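Local coordinates for oxidoreductase protein (Agrobacterium radiobacter, PDB 5UI9) that binds NAD and a small dihydroxy acid side by side, and is probably an NAD-dependent oxidoreductase of the GFO/IDH/MocA family, at residues 84-98 against 110-124. Numbering follows the deposited sequence.
Sequences VEMAAAHKVPAICQK and MVRTCENADIPLMVH. With NAD (nicotinamide-adenine-dinucleotide), chain C; 8A1 ((2S)-2,3-dihydroxy-2-methylpropanoic acid), chain D.
A94, I95 and C96 run parallel to L121, M122 and V123 as neighbouring strands, with A94 N giving to P120 O (3.1 Å), M122 N to A94 O, C96 N to M122 O and H124 N to C96 O, this last short at 2.7 Å. On the face of the sheet that carries A94, C96 and L121, helices 84-89 and 110-116 pack nearly parallel, their axes 9.0 Å apart at 11°. V84 points at the second helix and splits its branches: CG1, anti to the backbone N (chi1 170°), meets C114 SG at 3.4 Å, while CG2 takes the M110 methyl CE. A turn later A88 CB rests on T113 CG2 at 3.7 Å. I119 wedges in where both helices end, each in a Schellman motif; its CD1 comes to 3.2 Å from V92 O and also touches A88 CA, while CG2 lies against the K91 backbone. Strand 94-97, helix 104-116 and strand 121-124 form the last beta-alpha-beta unit of the Rossmann sheet, with 121-124 at its edge. L121 CD1 lies between this sheet and the helices, reaching A94 CB and V84. On the face carrying I95 and M122, I95 CG2 and M122 CE lie side by side, and W302 of helix 289-308 covers both. At the C-terminal ends of the strands the contact reaches the cofactor. Q97 NE2 sits over one face of the H124 ring, 3.5 Å from CD2, with amide and ring planes 24° apart; NE2 also donates to NAD O7N and to Q20, while OE1 accepts from K98 N, so both ends of the amide are engaged and its rotation is probably fixed. K98 bends at chi2 and chi3, carrying NZ to 2.7 Å from 8A1 O, with NAD O2D and D178 as further partners.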
ATOM      1  N   VAL A  84      11.552  24.146 -25.330  1.00 36.64           N
ATOM      2  CA  VAL A  84      11.182  25.144 -24.320  1.00 36.45           C
ATOM      3  C   VAL A  84      12.115  26.358 -24.394  1.00 38.34           C
ATOM      4  O   VAL A  84      11.654  27.497 -24.278  1.00 38.20           O
ATOM      5  CB  VAL A  84      11.162  24.545 -22.892  1.00 35.45           C
ATOM      6  CG1 VAL A  84      11.026  25.626 -21.826  1.00 34.94           C
ATOM      7  CG2 VAL A  84      10.015  23.555 -22.764  1.00 35.25           C
ATOM      8  N   GLU A  85      13.412  26.112 -24.580  1.00 38.56           N
ATOM      9  CA  GLU A  85      14.390  27.192 -24.760  1.00 40.31           C
ATOM     10  C   GLU A  85      14.109  28.056 -26.004  1.00 40.45           C
ATOM     11  O   GLU A  85      14.237  29.285 -25.939  1.00 40.72           O
ATOM     12  CB  GLU A  85      15.828  26.632 -24.784  1.00 40.86           C
ATOM     13  CG  GLU A  85      16.317  26.208 -23.399  1.00 41.25           C
ATOM     14  CD  GLU A  85      17.566  25.329 -23.399  1.00 42.12           C
ATOM     15  OE1 GLU A  85      18.033  24.876 -24.472  1.00 42.68           O
ATOM     16  OE2 GLU A  85      18.097  25.088 -22.294  1.00 41.49           O
ATOM     17  N   MET A  86      13.743  27.411 -27.117  1.00 41.33           N
ATOM     18  CA  MET A  86      13.354  28.111 -28.351  1.00 43.14           C
ATOM     19  C   MET A  86      12.105  28.974 -28.122  1.00 42.55           C
ATOM     20  O   MET A  86      12.025  30.112 -28.609  1.00 39.35           O
ATOM     21  CB  MET A  86      13.079  27.124 -29.495  1.00 46.30           C
ATOM     22  CG  MET A  86      14.303  26.414 -30.060  1.00 50.16           C
ATOM     23  SD  MET A  86      13.929  25.483 -31.571  1.00 56.22           S
ATOM     24  CE  MET A  86      15.034  24.079 -31.435  1.00 55.95           C
ATOM     25  N   ALA A  87      11.139  28.421 -27.390  1.00 39.80           N
ATOM     26  CA  ALA A  87       9.917  29.148 -27.045  1.00 39.55           C
ATOM     27  C   ALA A  87      10.252  30.394 -26.227  1.00 40.27           C
ATOM     28  O   ALA A  87       9.777  31.486 -26.544  1.00 39.62           O
ATOM     29  CB  ALA A  87       8.945  28.252 -26.288  1.00 40.08           C
ATOM     30  N   ALA A  88      11.100  30.228 -25.212  1.00 39.02           N
ATOM     31  CA  ALA A  88      11.501  31.325 -24.330  1.00 39.34           C
ATOM     32  C   ALA A  88      12.211  32.460 -25.081  1.00 41.07           C
ATOM     33  O   ALA A  88      11.881  33.637 -24.881  1.00 40.63           O
ATOM     34  CB  ALA A  88      12.377  30.798 -23.206  1.00 38.70           C
ATOM     35  N   ALA A  89      13.154  32.099 -25.956  1.00 40.97           N
ATOM     36  CA  ALA A  89      13.886  33.069 -26.784  1.00 42.57           C
ATOM     37  C   ALA A  89      12.989  33.803 -27.777  1.00 44.34           C
ATOM     38  O   ALA A  89      13.213  34.985 -28.059  1.00 44.03           O
ATOM     39  CB  ALA A  89      15.025  32.381 -27.528  1.00 43.13           C
ATOM     40  N   HIS A  90      11.976  33.109 -28.303  1.00 44.14           N
ATOM     41  CA  HIS A  90      10.966  33.738 -29.184  1.00 44.93           C
ATOM     42  C   HIS A  90       9.769  34.344 -28.435  1.00 44.13           C
ATOM     43  O   HIS A  90       8.825  34.813 -29.075  1.00 42.33           O
ATOM     44  CB  HIS A  90      10.479  32.736 -30.242  1.00 44.20           C
ATOM     45  CG  HIS A  90      11.487  32.467 -31.312  1.00 44.87           C
ATOM     46  ND1 HIS A  90      12.475  31.514 -31.182  1.00 43.91           N
ATOM     47  CD2 HIS A  90      11.674  33.042 -32.524  1.00 45.53           C
ATOM     48  CE1 HIS A  90      13.218  31.503 -32.274  1.00 44.57           C
ATOM     49  NE2 HIS A  90      12.756  32.423 -33.102  1.00 45.60           N
ATOM     50  N   LYS A  91       9.834  34.351 -27.097  1.00 45.29           N
ATOM     51  CA  LYS A  91       8.782  34.863 -26.207  1.00 46.41           C
ATOM     52  C   LYS A  91       7.388  34.307 -26.518  1.00 44.70           C
ATOM     53  O   LYS A  91       6.401  35.040 -26.545  1.00 44.41           O
ATOM     54  CB  LYS A  91       8.791  36.399 -26.180  1.00 51.48           C
ATOM     55  CG  LYS A  91      10.038  36.991 -25.543  1.00 55.64           C
ATOM     56  CD  LYS A  91      10.025  38.514 -25.594  1.00 60.64           C
ATOM     57  CE  LYS A  91      11.389  39.105 -25.249  1.00 64.43           C
ATOM     58  NZ  LYS A  91      11.864  38.691 -23.896  1.00 65.67           N
ATOM     59  N   VAL A  92       7.334  32.994 -26.729  1.00 42.55           N
ATOM     60  CA  VAL A  92       6.101  32.277 -27.006  1.00 41.09           C
ATOM     61  C   VAL A  92       5.773  31.426 -25.778  1.00 40.00           C
ATOM     62  O   VAL A  92       6.587  30.589 -25.382  1.00 39.64           O
ATOM     63  CB  VAL A  92       6.254  31.381 -28.255  1.00 41.42           C
ATOM     64  CG1 VAL A  92       5.031  30.494 -28.456  1.00 40.43           C
ATOM     65  CG2 VAL A  92       6.499  32.245 -29.488  1.00 42.47           C
ATOM     66  N   PRO A  93       4.592  31.650 -25.152  1.00 38.37           N
ATOM     67  CA  PRO A  93       4.128  30.777 -24.072  1.00 37.16           C
ATOM     68  C   PRO A  93       4.114  29.305 -24.482  1.00 34.85           C
ATOM     69  O   PRO A  93       3.718  28.982 -25.606  1.00 32.81           O
ATOM     70  CB  PRO A  93       2.707  31.280 -23.807  1.00 37.40           C
ATOM     71  CG  PRO A  93       2.748  32.732 -24.192  1.00 38.43           C
ATOM     72  CD  PRO A  93       3.785  32.881 -25.253  1.00 38.74           C
ATOM     73  N   ALA A  94       4.534  28.430 -23.569  1.00 34.42           N
ATOM     74  CA  ALA A  94       4.817  27.037 -23.906  1.00 33.42           C
ATOM     75  C   ALA A  94       4.113  26.038 -22.999  1.00 33.18           C
ATOM     76  O   ALA A  94       4.101  26.193 -21.775  1.00 32.32           O
ATOM     77  CB  ALA A  94       6.319  26.788 -23.864  1.00 33.29           C
ATOM     78  N   ILE A  95       3.544  25.010 -23.624  1.00 33.46           N
ATOM     79  CA  ILE A  95       3.103  23.799 -22.939  1.00 33.62           C
ATOM     80  C   ILE A  95       4.106  22.698 -23.285  1.00 33.08           C
ATOM     81  O   ILE A  95       4.540  22.593 -24.435  1.00 33.11           O
ATOM     82  CB  ILE A  95       1.690  23.367 -23.386  1.00 33.45           C
ATOM     83  CG1 ILE A  95       0.676  24.498 -23.163  1.00 33.97           C
ATOM     84  CG2 ILE A  95       1.255  22.108 -22.641  1.00 33.20           C
ATOM     85  CD1 ILE A  95      -0.636  24.307 -23.891  1.00 33.87           C
ATOM     86  N   CYS A  96       4.455  21.877 -22.293  1.00 32.72           N
ATOM     87  CA  CYS A  96       5.419  20.794 -22.476  1.00 32.29           C
ATOM     88  C   CYS A  96       4.903  19.493 -21.867  1.00 30.89           C
ATOM     89  O   CYS A  96       4.496  19.462 -20.708  1.00 31.41           O
ATOM     90  CB  CYS A  96       6.742  21.158 -21.833  1.00 32.64           C
ATOM     91  SG  CYS A  96       8.049  19.999 -22.268  1.00 32.38           S
ATOM     92  N   GLN A  97       4.914  18.427 -22.655  1.00 29.72           N
ATOM     93  CA  GLN A  97       4.483  17.107 -22.181  1.00 29.18           C
ATOM     94  C   GLN A  97       5.388  16.536 -21.094  1.00 29.37           C
ATOM     95  O   GLN A  97       6.536  16.950 -20.939  1.00 30.67           O
ATOM     96  CB  GLN A  97       4.376  16.109 -23.350  1.00 28.79           C
ATOM     97  CG  GLN A  97       2.956  15.893 -23.859  1.00 28.95           C
ATOM     98  CD  GLN A  97       2.092  15.116 -22.884  1.00 28.27           C
ATOM     99  OE1 GLN A  97       2.580  14.626 -21.856  1.00 27.08           O
ATOM    100  NE2 GLN A  97       0.799  15.004 -23.194  1.00 27.50           N
ATOM    101  N   LYS A  98       4.847  15.579 -20.341  1.00 30.50           N
ATOM    102  CA  LYS A  98       5.654  14.771 -19.422  1.00 30.61           C
ATOM    103  C   LYS A  98       6.372  13.683 -20.233  1.00 31.57           C
ATOM    104  O   LYS A  98       5.974  13.421 -21.372  1.00 32.97           O
ATOM    105  CB  LYS A  98       4.841  14.156 -18.259  1.00 31.03           C
ATOM    106  CG  LYS A  98       3.467  13.547 -18.551  1.00 31.03           C
ATOM    107  CD  LYS A  98       3.458  12.324 -19.464  1.00 31.41           C
ATOM    108  CE  LYS A  98       4.201  11.133 -18.864  1.00 31.73           C
ATOM    109  NZ  LYS A  98       3.922   9.876 -19.610  1.00 31.61           N
ATOM    110  N   MET A 110      15.009  24.960 -17.543  1.00 38.49           N
ATOM    111  CA  MET A 110      13.841  25.261 -18.384  1.00 38.91           C
ATOM    112  C   MET A 110      12.874  26.227 -17.691  1.00 38.45           C
ATOM    113  O   MET A 110      12.371  27.172 -18.312  1.00 37.10           O
ATOM    114  CB  MET A 110      13.106  23.968 -18.786  1.00 38.74           C
ATOM    115  CG  MET A 110      13.874  23.101 -19.772  1.00 38.48           C
ATOM    116  SD  MET A 110      13.461  21.349 -19.663  1.00 39.01           S
ATOM    117  CE  MET A 110      11.877  21.343 -20.492  1.00 36.92           C
ATOM    118  N   VAL A 111      12.634  25.987 -16.404  1.00 37.90           N
ATOM    119  CA  VAL A 111      11.792  26.863 -15.591  1.00 39.34           C
ATOM    120  C   VAL A 111      12.432  28.251 -15.470  1.00 41.29           C
ATOM    121  O   VAL A 111      11.740  29.261 -15.620  1.00 39.70           O
ATOM    122  CB  VAL A 111      11.507  26.249 -14.196  1.00 39.39           C
ATOM    123  CG1 VAL A 111      10.828  27.246 -13.260  1.00 40.33           C
ATOM    124  CG2 VAL A 111      10.632  25.015 -14.344  1.00 38.66           C
ATOM    125  N   ARG A 112      13.744  28.291 -15.228  1.00 43.32           N
ATOM    126  CA  ARG A 112      14.476  29.556 -15.055  1.00 45.23           C
ATOM    127  C   ARG A 112      14.452  30.413 -16.330  1.00 46.62           C
ATOM    128  O   ARG A 112      14.204  31.631 -16.261  1.00 46.98           O
ATOM    129  CB  ARG A 112      15.922  29.296 -14.610  1.00 45.00           C
ATOM    130  CG  ARG A 112      16.659  30.526 -14.097  1.00 46.51           C
ATOM    131  N   THR A 113      14.682  29.777 -17.480  1.00 44.98           N
ATOM    132  CA  THR A 113      14.681  30.473 -18.772  1.00 46.40           C
ATOM    133  C   THR A 113      13.318  31.082 -19.097  1.00 44.94           C
ATOM    134  O   THR A 113      13.241  32.193 -19.608  1.00 42.30           O
ATOM    135  CB  THR A 113      15.080  29.540 -19.933  1.00 47.34           C
ATOM    136  OG1 THR A 113      16.222  28.764 -19.555  1.00 50.39           O
ATOM    137  CG2 THR A 113      15.419  30.348 -21.192  1.00 48.86           C
ATOM    138  N   CYS A 114      12.249  30.346 -18.807  1.00 43.86           N
ATOM    139  CA  CYS A 114      10.896  30.840 -19.059  1.00 43.24           C
ATOM    140  C   CYS A 114      10.526  31.985 -18.117  1.00 44.31           C
ATOM    141  O   CYS A 114       9.925  32.966 -18.560  1.00 44.02           O
ATOM    142  CB  CYS A 114       9.882  29.706 -18.998  1.00 42.12           C
ATOM    143  SG  CYS A 114      10.044  28.585 -20.406  1.00 41.07           S
ATOM    144  N   GLU A 115      10.911  31.879 -16.843  1.00 44.33           N
ATOM    145  CA  GLU A 115      10.727  32.990 -15.888  1.00 47.35           C
ATOM    146  C   GLU A 115      11.488  34.257 -16.300  1.00 48.47           C
ATOM    147  O   GLU A 115      10.941  35.357 -16.210  1.00 47.97           O
ATOM    148  CB  GLU A 115      11.108  32.578 -14.462  1.00 49.59           C
ATOM    149  CG  GLU A 115       9.996  31.805 -13.755  1.00 51.68           C
ATOM    150  CD  GLU A 115      10.434  31.096 -12.478  1.00 52.77           C
ATOM    151  OE1 GLU A 115      11.603  31.263 -12.053  1.00 53.51           O
ATOM    152  OE2 GLU A 115       9.590  30.363 -11.900  1.00 50.74           O
ATOM    153  N   ASN A 116      12.727  34.085 -16.769  1.00 49.14           N
ATOM    154  CA  ASN A 116      13.556  35.191 -17.281  1.00 49.75           C
ATOM    155  C   ASN A 116      12.963  35.865 -18.520  1.00 49.59           C
ATOM    156  O   ASN A 116      13.091  37.084 -18.689  1.00 49.31           O
ATOM    157  CB  ASN A 116      14.983  34.709 -17.602  1.00 50.80           C
ATOM    158  CG  ASN A 116      15.825  34.453 -16.355  1.00 53.35           C
ATOM    159  OD1 ASN A 116      15.501  34.911 -15.259  1.00 57.87           O
ATOM    160  ND2 ASN A 116      16.923  33.721 -16.525  1.00 52.69           N
ATOM    161  N   ALA A 117      12.328  35.073 -19.382  1.00 47.93           N
ATOM    162  CA  ALA A 117      11.675  35.589 -20.588  1.00 48.41           C
ATOM    163  C   ALA A 117      10.246  36.097 -20.342  1.00 48.67           C
ATOM    164  O   ALA A 117       9.610  36.610 -21.259  1.00 48.31           O
ATOM    165  CB  ALA A 117      11.671  34.519 -21.669  1.00 48.17           C
ATOM    166  N   ASP A 118       9.744  35.933 -19.117  1.00 51.03           N
ATOM    167  CA  ASP A 118       8.416  36.391 -18.713  1.00 51.93           C
ATOM    168  C   ASP A 118       7.317  35.745 -19.567  1.00 49.23           C
ATOM    169  O   ASP A 118       6.403  36.421 -20.045  1.00 48.45           O
ATOM    170  CB  ASP A 118       8.352  37.934 -18.739  1.00 56.42           C
ATOM    171  CG  ASP A 118       7.222  38.509 -17.883  1.00 58.92           C
ATOM    172  OD1 ASP A 118       6.521  37.754 -17.181  1.00 59.95           O
ATOM    173  OD2 ASP A 118       7.033  39.741 -17.917  1.00 65.13           O
ATOM    174  N   ILE A 119       7.421  34.427 -19.745  1.00 46.88           N
ATOM    175  CA  ILE A 119       6.414  33.650 -20.469  1.00 46.20           C
ATOM    176  C   ILE A 119       5.903  32.499 -19.593  1.00 43.73           C
ATOM    177  O   ILE A 119       6.676  31.913 -18.827  1.00 41.93           O
ATOM    178  CB  ILE A 119       6.918  33.094 -21.824  1.00 48.25           C
ATOM    179  CG1 ILE A 119       8.180  32.225 -21.668  1.00 48.66           C
ATOM    180  CG2 ILE A 119       7.175  34.238 -22.798  1.00 50.54           C
ATOM    181  CD1 ILE A 119       8.215  31.036 -22.605  1.00 47.65           C
ATOM    182  N   PRO A 120       4.597  32.195 -19.680  1.00 41.14           N
ATOM    183  CA  PRO A 120       4.082  31.021 -18.979  1.00 39.55           C
ATOM    184  C   PRO A 120       4.675  29.702 -19.493  1.00 37.61           C
ATOM    185  O   PRO A 120       4.962  29.560 -20.693  1.00 35.25           O
ATOM    186  CB  PRO A 120       2.575  31.074 -19.257  1.00 39.66           C
ATOM    187  CG  PRO A 120       2.285  32.497 -19.560  1.00 41.40           C
ATOM    188  CD  PRO A 120       3.509  33.023 -20.237  1.00 41.83           C
ATOM    189  N   LEU A 121       4.875  28.761 -18.573  1.00 36.67           N
ATOM    190  CA  LEU A 121       5.282  27.400 -18.907  1.00 35.17           C
ATOM    191  C   LEU A 121       4.417  26.449 -18.097  1.00 35.03           C
ATOM    192  O   LEU A 121       4.438  26.503 -16.867  1.00 34.92           O
ATOM    193  CB  LEU A 121       6.758  27.174 -18.569  1.00 35.55           C
ATOM    194  CG  LEU A 121       7.318  25.756 -18.765  1.00 34.64           C
ATOM    195  CD1 LEU A 121       7.224  25.328 -20.225  1.00 34.13           C
ATOM    196  CD2 LEU A 121       8.753  25.673 -18.263  1.00 35.11           C
ATOM    197  N   MET A 122       3.668  25.590 -18.786  1.00 34.27           N
ATOM    198  CA  MET A 122       2.849  24.568 -18.143  1.00 35.00           C
ATOM    199  C   MET A 122       3.314  23.195 -18.593  1.00 34.15           C
ATOM    200  O   MET A 122       3.548  22.978 -19.779  1.00 36.07           O
ATOM    201  CB  MET A 122       1.368  24.734 -18.506  1.00 33.80           C
ATOM    202  CG  MET A 122       0.451  23.781 -17.743  1.00 34.18           C
ATOM    203  SD  MET A 122      -1.285  23.852 -18.213  1.00 33.41           S
ATOM    204  CE  MET A 122      -1.281  22.928 -19.741  1.00 32.82           C
ATOM    205  N   VAL A 123       3.413  22.268 -17.646  1.00 33.06           N
ATOM    206  CA  VAL A 123       3.625  20.868 -17.986  1.00 32.22           C
ATOM    207  C   VAL A 123       2.263  20.242 -18.251  1.00 30.40           C
ATOM    208  O   VAL A 123       1.324  20.417 -17.465  1.00 28.78           O
ATOM    209  CB  VAL A 123       4.387  20.113 -16.878  1.00 33.53           C
ATOM    210  CG1 VAL A 123       4.596  18.642 -17.259  1.00 32.47           C
ATOM    211  CG2 VAL A 123       5.719  20.807 -16.628  1.00 34.70           C
ATOM    212  N   HIS A 124       2.139  19.535 -19.371  1.00 29.55           N
ATOM    213  CA  HIS A 124       0.912  18.807 -19.651  1.00 30.49           C
ATOM    214  C   HIS A 124       0.927  17.567 -18.743  1.00 30.55           C
ATOM    215  O   HIS A 124       1.380  16.494 -19.132  1.00 30.37           O
ATOM    216  CB  HIS A 124       0.784  18.450 -21.138  1.00 30.18           C
ATOM    217  CG  HIS A 124      -0.561  17.909 -21.520  1.00 30.70           C
ATOM    218  ND1 HIS A 124      -1.344  18.492 -22.493  1.00 29.88           N
ATOM    219  CD2 HIS A 124      -1.257  16.833 -21.069  1.00 29.84           C
ATOM    220  CE1 HIS A 124      -2.460  17.800 -22.627  1.00 31.12           C
ATOM    221  NE2 HIS A 124      -2.437  16.792 -21.768  1.00 29.84           N
TER
HETATM  222  PA  NAD C 401       5.622   9.453 -30.364  1.00 34.28           P
HETATM  223  O1A NAD C 401       7.026   8.950 -30.627  1.00 33.91           O
HETATM  224  O2A NAD C 401       4.436   8.677 -30.865  1.00 29.96           O
HETATM  225  O5B NAD C 401       5.510  10.946 -30.929  1.00 34.76           O
HETATM  226  C5B NAD C 401       6.585  11.875 -30.883  1.00 36.37           C
HETATM  227  C4B NAD C 401       6.581  12.630 -32.203  1.00 35.62           C
HETATM  228  O4B NAD C 401       7.436  13.762 -32.087  1.00 36.73           O
HETATM  229  C3B NAD C 401       7.106  11.793 -33.360  1.00 36.61           C
HETATM  230  O3B NAD C 401       6.177  11.856 -34.451  1.00 37.01           O
HETATM  231  C2B NAD C 401       8.454  12.403 -33.716  1.00 37.14           C
HETATM  232  O2B NAD C 401       8.704  12.354 -35.120  1.00 36.63           O
HETATM  233  C1B NAD C 401       8.304  13.831 -33.218  1.00 38.09           C
HETATM  234  N9A NAD C 401       9.530  14.539 -32.780  1.00 39.45           N
HETATM  235  C8A NAD C 401      10.471  14.111 -31.915  1.00 38.97           C
HETATM  236  N7A NAD C 401      11.418  15.069 -31.743  1.00 38.49           N
HETATM  237  C5A NAD C 401      11.075  16.135 -32.490  1.00 39.04           C
HETATM  238  C6A NAD C 401      11.622  17.488 -32.778  1.00 38.04           C
HETATM  239  N6A NAD C 401      12.771  17.918 -32.213  1.00 38.01           N
HETATM  240  N1A NAD C 401      10.929  18.285 -33.625  1.00 37.78           N
HETATM  241  C2A NAD C 401       9.780  17.892 -34.213  1.00 36.38           C
HETATM  242  N3A NAD C 401       9.232  16.681 -33.995  1.00 36.24           N
HETATM  243  C4A NAD C 401       9.819  15.780 -33.162  1.00 38.31           C
HETATM  244  O3  NAD C 401       5.471   9.699 -28.783  1.00 33.01           O
HETATM  245  PN  NAD C 401       4.057   9.693 -28.003  1.00 31.79           P
HETATM  246  O1N NAD C 401       3.674   8.281 -27.637  1.00 33.07           O
HETATM  247  O2N NAD C 401       3.068  10.549 -28.754  1.00 37.16           O
HETATM  248  O5D NAD C 401       4.519  10.418 -26.657  1.00 29.76           O
HETATM  249  C5D NAD C 401       5.002  11.755 -26.701  1.00 29.79           C
HETATM  250  C4D NAD C 401       5.036  12.292 -25.283  1.00 29.73           C
HETATM  251  O4D NAD C 401       3.706  12.267 -24.755  1.00 32.39           O
HETATM  252  C3D NAD C 401       5.913  11.448 -24.370  1.00 30.53           C
HETATM  253  O3D NAD C 401       6.783  12.294 -23.611  1.00 29.42           O
HETATM  254  C2D NAD C 401       4.933  10.706 -23.476  1.00 31.52           C
HETATM  255  O2D NAD C 401       5.417  10.518 -22.146  1.00 30.72           O
HETATM  256  C1D NAD C 401       3.709  11.620 -23.484  1.00 31.73           C
HETATM  257  N1N NAD C 401       2.413  10.960 -23.239  1.00 31.52           N
HETATM  258  C2N NAD C 401       1.584  11.558 -22.364  1.00 29.68           C
HETATM  259  C3N NAD C 401       0.337  11.039 -22.052  1.00 31.66           C
HETATM  260  C7N NAD C 401      -0.521  11.775 -21.060  1.00 34.18           C
HETATM  261  O7N NAD C 401      -0.471  13.002 -21.024  1.00 33.59           O
HETATM  262  N7N NAD C 401      -1.324  11.099 -20.234  1.00 31.85           N
HETATM  263  C4N NAD C 401      -0.062   9.854 -22.673  1.00 32.63           C
HETATM  264  C5N NAD C 401       0.799   9.241 -23.585  1.00 32.74           C
HETATM  265  C6N NAD C 401       2.038   9.820 -23.862  1.00 30.17           C
HETATM  266  OXT 8A1 D 402      -0.738   8.342 -19.863  1.00 31.39           O
HETATM  267  C   8A1 D 402       0.509   8.213 -19.905  1.00 33.73           C
HETATM  268  O   8A1 D 402       1.290   9.158 -19.656  1.00 33.42           O
HETATM  269  CA  8A1 D 402       1.098   6.870 -20.255  1.00 33.73           C
HETATM  270  CB  8A1 D 402       1.381   6.163 -18.930  1.00 33.14           C
HETATM  271  O1  8A1 D 402       1.764   4.798 -19.128  1.00 31.24           O
HETATM  272  O2  8A1 D 402       2.316   7.049 -20.996  1.00 33.85           O
HETATM  273  C3  8A1 D 402       0.127   6.081 -21.135  1.00 33.10           C